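Local coordinates for intimin (Escherichia coli, PDB 1F00), which acts as an adhesin of enteropathogenic bacteria, probably binding its receptor on the host cell through a C-terminal lectin-like domain, at residues S191-Y196 with T238-V243; N215-V220 with S256-V261. One frame throughout, in Å; residues are numbered along the deposited sequence.

Overall arrangement
Both contacts lie within the C-type lectin-like domain at the C-terminal end of the chain. In chain order the segments are 191-196, 215-220, 238-243 and 256-261, so the two contacts alternate and their loops cross. Interaction 1 closes a loop carrying helices 196-205 and 214-224, and brings the short strand 192-194 and the start of the first helix to strand 240-242. Interaction 2 starts inside that loop, on helix 214-224, and closes a loop containing strand 240-242 and helix 247-252 to reach strand 254-259. Because strands 240-242 and 254-259 are antiparallel neighbours, joined by a backbone hydrogen bond between Ser241 and Tyr258, both contacts tie helical or peripheral elements to one three-stranded sheet.

Interaction 1 of 2, residues S191-Y196 with T238-V243; sequences SKRVTY and TIISWV
Trp242 turns CG beside its own backbone N (chi1 -62°), which carries the indole across to the chain at Val194-Tyr196, while Tyr196 has CG anti to the backbone N (chi1 173°) and sets its ring next to the indole. The pyrrole N-H is spent on a main-chain carbonyl: NE1 of Trp242 gives a hydrogen bond of 2.8 Å to O of Val194, with an N-H...O angle of 149°. That oxygen lies in the indole plane, although the donor stands above the carbonyl plane. Over one face of the indole sits CA of Tyr196, 3.9 Å from the centroid of the five-membered ring of Trp242 in a CH-pi contact. The phenol then turns an edge toward the face of the indole's six-membered ring in an offset edge-to-face pair, with CD2 of Tyr196 4.0 Å from CE3 of Trp242. Strand 276-281 is hydrogen-bonded through its backbone to both Val194 and Ile240, so in this lectin-like domain it bridges strands 192-194 and 240-242. Thr195 is the N-cap of helix 196-205, its OG1 accepting from N of Asp198, and the hydroxyl of Tyr196 is held by N of Gln245. At the far end the extended Arg193 brings NH2 to within 3.5 Å of the methyl CG2 of Thr238, whose OG1 bonds instead to Asp259.

Interaction 2 of 2, residues N215-V220 with S256-V261; sequences NELENV and STYDLV
A tyrosine ring is laid directly against helix backbone here: CA of Glu218 sits over one face of Tyr258, 3.6 Å from CZ of that ring, and the backbone N of Glu218 also lies above this face, nearer the ring's margin than its centre. A trans first torsion (chi1 -176°) swings CG of Tyr258 away from the residue's own N, and the side chain reaches out from the strand to the helix backbone at Leu217 and Glu218. CB of Leu217 bears on the inner end of the ring, 3.5 Å from CD2 of Tyr258, and the carbonyl O of Leu217 approaches CE2 of Tyr258 at 3.6 Å. Leu217 and Tyr258 run antiparallel, alongside each other, with CD1 of Leu217 near CB of Tyr258. The side chain of Glu218 lies roughly perpendicular to the tyrosine. Its CG comes 3.9 Å from OH of Tyr258, and from there the extended chain leads the carboxylate away. Helix 214-224 is thereby packed on strand 254-259, the middle strand of a three-stranded antiparallel sheet in the C-type lectin-like domain. Past the strand, CD2 of Leu260 rests against both the carbonyl O of Leu217 and CG1 of Val220, 3.9 Å from the latter. Ile186 of strand 184-190 touches both Val220 and Leu260, extending this apolar layer. Leu260 itself lies within an Asx turn, in which OD2 of Asp259 accepts from N of Val261 at 2.9 Å; the same oxygen also takes bonds from the backbone N atoms of Ile239 and Lys262, so three donors grip it.

Interaction 1 of 2, residues S191-Y196 with T238-V243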
loop_
_atom_site.group_PDB
_atom_site.type_symbol
_atom_site.label_atom_id
_atom_site.label_comp_id
_atom_site.label_asym_id
_atom_site.label_seq_id
_atom_site.Cartn_x
_atom_site.Cartn_y
_atom_site.Cartn_z
ATOM N N SER A 191 26.132 17.070 -1.959
ATOM C CA SER A 191 26.461 18.452 -2.300
ATOM C C SER A 191 27.938 18.720 -2.597
ATOM O O SER A 191 28.276 19.693 -3.283
ATOM C CB SER A 191 25.977 19.393 -1.192
ATOM O OG SER A 191 26.610 19.101 0.042
ATOM N N LYS A 192 28.819 17.856 -2.105
ATOM C CA LYS A 192 30.250 18.047 -2.317
ATOM C C LYS A 192 31.086 16.856 -1.874
ATOM O O LYS A 192 30.728 16.158 -0.925
ATOM C CB LYS A 192 30.720 19.267 -1.525
ATOM C CG LYS A 192 30.417 19.151 -0.027
ATOM C CD LYS A 192 30.866 20.376 0.753
ATOM C CE LYS A 192 30.402 20.301 2.205
ATOM N NZ LYS A 192 30.859 21.490 2.977
ATOM N N ARG A 193 32.201 16.622 -2.562
ATOM C CA ARG A 193 33.103 15.552 -2.158
ATOM C C ARG A 193 33.912 16.165 -1.019
ATOM O O ARG A 193 34.161 17.378 -1.006
ATOM C CB ARG A 193 34.030 15.140 -3.299
ATOM C CG ARG A 193 33.336 14.365 -4.408
ATOM C CD ARG A 193 34.338 13.920 -5.463
ATOM N NE ARG A 193 33.703 13.261 -6.601
ATOM C CZ ARG A 193 32.806 13.832 -7.399
ATOM N NH1 ARG A 193 32.427 15.087 -7.187
ATOM N NH2 ARG A 193 32.293 13.156 -8.419
ATOM N N VAL A 194 34.315 15.340 -0.062
ATOM C CA VAL A 194 35.054 15.828 1.088
ATOM C C VAL A 194 36.214 14.900 1.430
ATOM O O VAL A 194 36.302 13.789 0.907
ATOM C CB VAL A 194 34.122 15.936 2.318
ATOM C CG1 VAL A 194 33.024 16.946 2.045
ATOM C CG2 VAL A 194 33.508 14.566 2.642
ATOM N N THR A 195 37.109 15.355 2.302
ATOM C CA THR A 195 38.229 14.508 2.696
ATOM C C THR A 195 37.664 13.416 3.597
ATOM O O THR A 195 36.529 13.508 4.059
ATOM C CB THR A 195 39.295 15.284 3.498
ATOM O OG1 THR A 195 38.752 15.668 4.767
ATOM C CG2 THR A 195 39.734 16.525 2.738
ATOM N N TYR A 196 38.462 12.385 3.845
ATOM C CA TYR A 196 38.033 11.294 4.706
ATOM C C TYR A 196 37.705 11.820 6.108
ATOM O O TYR A 196 36.665 11.488 6.670
ATOM C CB TYR A 196 39.132 10.219 4.775
ATOM C CG TYR A 196 38.862 9.119 5.780
ATOM C CD1 TYR A 196 39.199 9.278 7.122
ATOM C CD2 TYR A 196 38.229 7.937 5.398
ATOM C CE1 TYR A 196 38.914 8.290 8.063
ATOM C CE2 TYR A 196 37.933 6.942 6.331
ATOM C CZ TYR A 196 38.281 7.126 7.662
ATOM O OH TYR A 196 38.003 6.153 8.591
ATOM N N THR A 238 27.837 9.392 -10.183
ATOM C CA THR A 238 28.719 8.676 -9.272
ATOM C C THR A 238 28.478 9.056 -7.824
ATOM O O THR A 238 28.389 10.235 -7.489
ATOM C CB THR A 238 30.215 8.943 -9.576
ATOM O OG1 THR A 238 31.021 8.322 -8.565
ATOM C CG2 THR A 238 30.507 10.440 -9.589
ATOM N N ILE A 239 28.352 8.048 -6.970
ATOM C CA ILE A 239 28.183 8.289 -5.549
ATOM C C ILE A 239 29.277 7.504 -4.839
ATOM O O ILE A 239 29.018 6.673 -3.965
ATOM C CB ILE A 239 26.788 7.867 -5.040
ATOM C CG1 ILE A 239 25.713 8.683 -5.768
ATOM C CG2 ILE A 239 26.677 8.136 -3.536
ATOM C CD1 ILE A 239 24.287 8.436 -5.276
ATOM N N ILE A 240 30.510 7.762 -5.265
ATOM C CA ILE A 240 31.684 7.129 -4.677
ATOM C C ILE A 240 31.734 7.616 -3.226
ATOM O O ILE A 240 31.746 8.821 -2.967
ATOM C CB ILE A 240 32.966 7.537 -5.459
ATOM C CG1 ILE A 240 34.208 6.955 -4.780
ATOM C CG2 ILE A 240 33.057 9.058 -5.576
ATOM C CD1 ILE A 240 35.495 7.208 -5.557
ATOM N N SER A 241 31.754 6.676 -2.284
ATOM C CA SER A 241 31.735 7.012 -0.863
ATOM C C SER A 241 32.843 6.368 -0.036
ATOM O O SER A 241 33.205 5.216 -0.254
ATOM C CB SER A 241 30.384 6.598 -0.267
ATOM O OG SER A 241 29.320 6.920 -1.146
ATOM N N TRP A 242 33.354 7.120 0.933
ATOM C CA TRP A 242 34.412 6.640 1.820
ATOM C C TRP A 242 33.911 5.496 2.702
ATOM O O TRP A 242 32.730 5.457 3.054
ATOM C CB TRP A 242 34.862 7.750 2.774
ATOM C CG TRP A 242 35.467 8.973 2.161
ATOM C CD1 TRP A 242 34.907 10.215 2.087
ATOM C CD2 TRP A 242 36.788 9.094 1.622
ATOM N NE1 TRP A 242 35.800 11.106 1.540
ATOM C CE2 TRP A 242 36.963 10.445 1.248
ATOM C CE3 TRP A 242 37.841 8.191 1.422
ATOM C CZ2 TRP A 242 38.154 10.919 0.686
ATOM C CZ3 TRP A 242 39.030 8.664 0.860
ATOM C CH2 TRP A 242 39.173 10.018 0.502
ATOM N N VAL A 243 34.801 4.568 3.046
ATOM C CA VAL A 243 34.455 3.488 3.972
ATOM C C VAL A 243 35.520 3.570 5.062
ATOM O O VAL A 243 36.643 4.003 4.797
ATOM C CB VAL A 243 34.471 2.058 3.330
ATOM C CG1 VAL A 243 33.583 2.026 2.096
ATOM C CG2 VAL A 243 35.890 1.622 3.011
#

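Interaction 2 of 2, residues N215-V220 with S256-V261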
loop_
_atom_site.group_PDB
_atom_site.type_symbol
_atom_site.label_atom_id
_atom_site.label_comp_id
_atom_site.label_asym_id
_atom_site.label_seq_id
_atom_site.Cartn_x
_atom_site.Cartn_y
_atom_site.Cartn_z
ATOM N N ASN A 215 31.753 -3.889 1.978
ATOM C CA ASN A 215 30.696 -4.883 2.153
ATOM C C ASN A 215 29.381 -4.252 2.623
ATOM O O ASN A 215 28.312 -4.560 2.088
ATOM C CB ASN A 215 31.158 -5.959 3.149
ATOM C CG ASN A 215 30.133 -7.057 3.346
ATOM O OD1 ASN A 215 29.122 -6.868 4.022
ATOM N ND2 ASN A 215 30.388 -8.215 2.749
ATOM N N GLU A 216 29.451 -3.352 3.601
ATOM C CA GLU A 216 28.235 -2.721 4.112
ATOM C C GLU A 216 27.460 -1.958 3.034
ATOM O O GLU A 216 26.233 -2.013 3.004
ATOM C CB GLU A 216 28.560 -1.791 5.293
ATOM C CG GLU A 216 27.313 -1.161 5.939
ATOM C CD GLU A 216 27.582 -0.595 7.330
ATOM O OE1 GLU A 216 28.602 0.091 7.510
ATOM O OE2 GLU A 216 26.764 -0.827 8.248
ATOM N N LEU A 217 28.164 -1.257 2.147
ATOM C CA LEU A 217 27.491 -0.517 1.078
ATOM C C LEU A 217 27.101 -1.441 -0.077
ATOM O O LEU A 217 26.128 -1.189 -0.786
ATOM C CB LEU A 217 28.371 0.629 0.564
ATOM C CG LEU A 217 28.553 1.816 1.522
ATOM C CD1 LEU A 217 29.269 2.952 0.811
ATOM C CD2 LEU A 217 27.196 2.288 2.015
ATOM N N GLU A 218 27.858 -2.515 -0.266
ATOM C CA GLU A 218 27.538 -3.467 -1.324
ATOM C C GLU A 218 26.160 -4.065 -1.046
ATOM O O GLU A 218 25.373 -4.301 -1.967
ATOM C CB GLU A 218 28.580 -4.582 -1.375
ATOM C CG GLU A 218 28.307 -5.622 -2.436
ATOM C CD GLU A 218 29.342 -6.729 -2.442
ATOM O OE1 GLU A 218 29.197 -7.671 -3.254
ATOM O OE2 GLU A 218 30.302 -6.655 -1.638
ATOM N N ASN A 219 25.862 -4.309 0.226
ATOM C CA ASN A 219 24.561 -4.863 0.581
ATOM C C ASN A 219 23.456 -3.856 0.297
ATOM O O ASN A 219 22.319 -4.234 0.003
ATOM C CB ASN A 219 24.550 -5.311 2.048
ATOM C CG ASN A 219 25.219 -6.667 2.235
ATOM O OD1 ASN A 219 24.881 -7.633 1.543
ATOM N ND2 ASN A 219 26.170 -6.747 3.161
ATOM N N VAL A 220 23.797 -2.570 0.362
ATOM C CA VAL A 220 22.832 -1.521 0.070
ATOM C C VAL A 220 22.489 -1.588 -1.426
ATOM O O VAL A 220 21.321 -1.563 -1.807
ATOM C CB VAL A 220 23.415 -0.126 0.396
ATOM C CG1 VAL A 220 22.424 0.961 0.001
ATOM C CG2 VAL A 220 23.741 -0.036 1.894
ATOM N N SER A 256 39.436 3.149 1.337
ATOM C CA SER A 256 38.741 2.506 0.242
ATOM C C SER A 256 37.407 3.207 0.061
ATOM O O SER A 256 36.994 4.011 0.906
ATOM C CB SER A 256 38.522 1.022 0.541
ATOM O OG SER A 256 39.756 0.329 0.516
ATOM N N THR A 257 36.749 2.912 -1.054
ATOM C CA THR A 257 35.453 3.500 -1.355
ATOM C C THR A 257 34.571 2.486 -2.071
ATOM O O THR A 257 35.047 1.462 -2.583
ATOM C CB THR A 257 35.577 4.714 -2.302
ATOM O OG1 THR A 257 36.054 4.264 -3.576
ATOM C CG2 THR A 257 36.536 5.771 -1.736
ATOM N N TYR A 258 33.276 2.772 -2.082
ATOM C CA TYR A 258 32.314 1.949 -2.787
ATOM C C TYR A 258 31.388 2.980 -3.413
ATOM O O TYR A 258 31.103 4.018 -2.808
ATOM C CB TYR A 258 31.531 1.032 -1.847
ATOM C CG TYR A 258 30.606 0.098 -2.597
ATOM C CD1 TYR A 258 31.078 -1.097 -3.152
ATOM C CD2 TYR A 258 29.261 0.421 -2.777
ATOM C CE1 TYR A 258 30.229 -1.947 -3.869
ATOM C CE2 TYR A 258 28.405 -0.417 -3.492
ATOM C CZ TYR A 258 28.892 -1.599 -4.033
ATOM O OH TYR A 258 28.034 -2.422 -4.730
ATOM N N ASP A 259 30.930 2.701 -4.624
ATOM C CA ASP A 259 30.083 3.627 -5.351
ATOM C C ASP A 259 28.649 3.108 -5.394
ATOM O O ASP A 259 28.382 2.063 -5.992
ATOM C CB ASP A 259 30.658 3.784 -6.766
ATOM C CG ASP A 259 30.113 4.984 -7.498
ATOM O OD1 ASP A 259 30.915 5.665 -8.182
ATOM O OD2 ASP A 259 28.894 5.243 -7.410
ATOM N N LEU A 260 27.733 3.839 -4.760
ATOM C CA LEU A 260 26.335 3.437 -4.719
ATOM C C LEU A 260 25.640 3.503 -6.076
ATOM O O LEU A 260 24.472 3.121 -6.197
ATOM C CB LEU A 260 25.567 4.266 -3.682
ATOM C CG LEU A 260 25.898 3.914 -2.222
ATOM C CD1 LEU A 260 25.160 4.852 -1.281
ATOM C CD2 LEU A 260 25.512 2.465 -1.941
ATOM N N VAL A 261 26.350 3.995 -7.090
ATOM C CA VAL A 261 25.795 4.035 -8.441
ATOM C C VAL A 261 26.513 3.005 -9.310
ATOM O O VAL A 261 25.881 2.147 -9.926
ATOM C CB VAL A 261 25.945 5.422 -9.116
ATOM C CG1 VAL A 261 25.614 5.306 -10.608
ATOM C CG2 VAL A 261 24.992 6.429 -8.472
#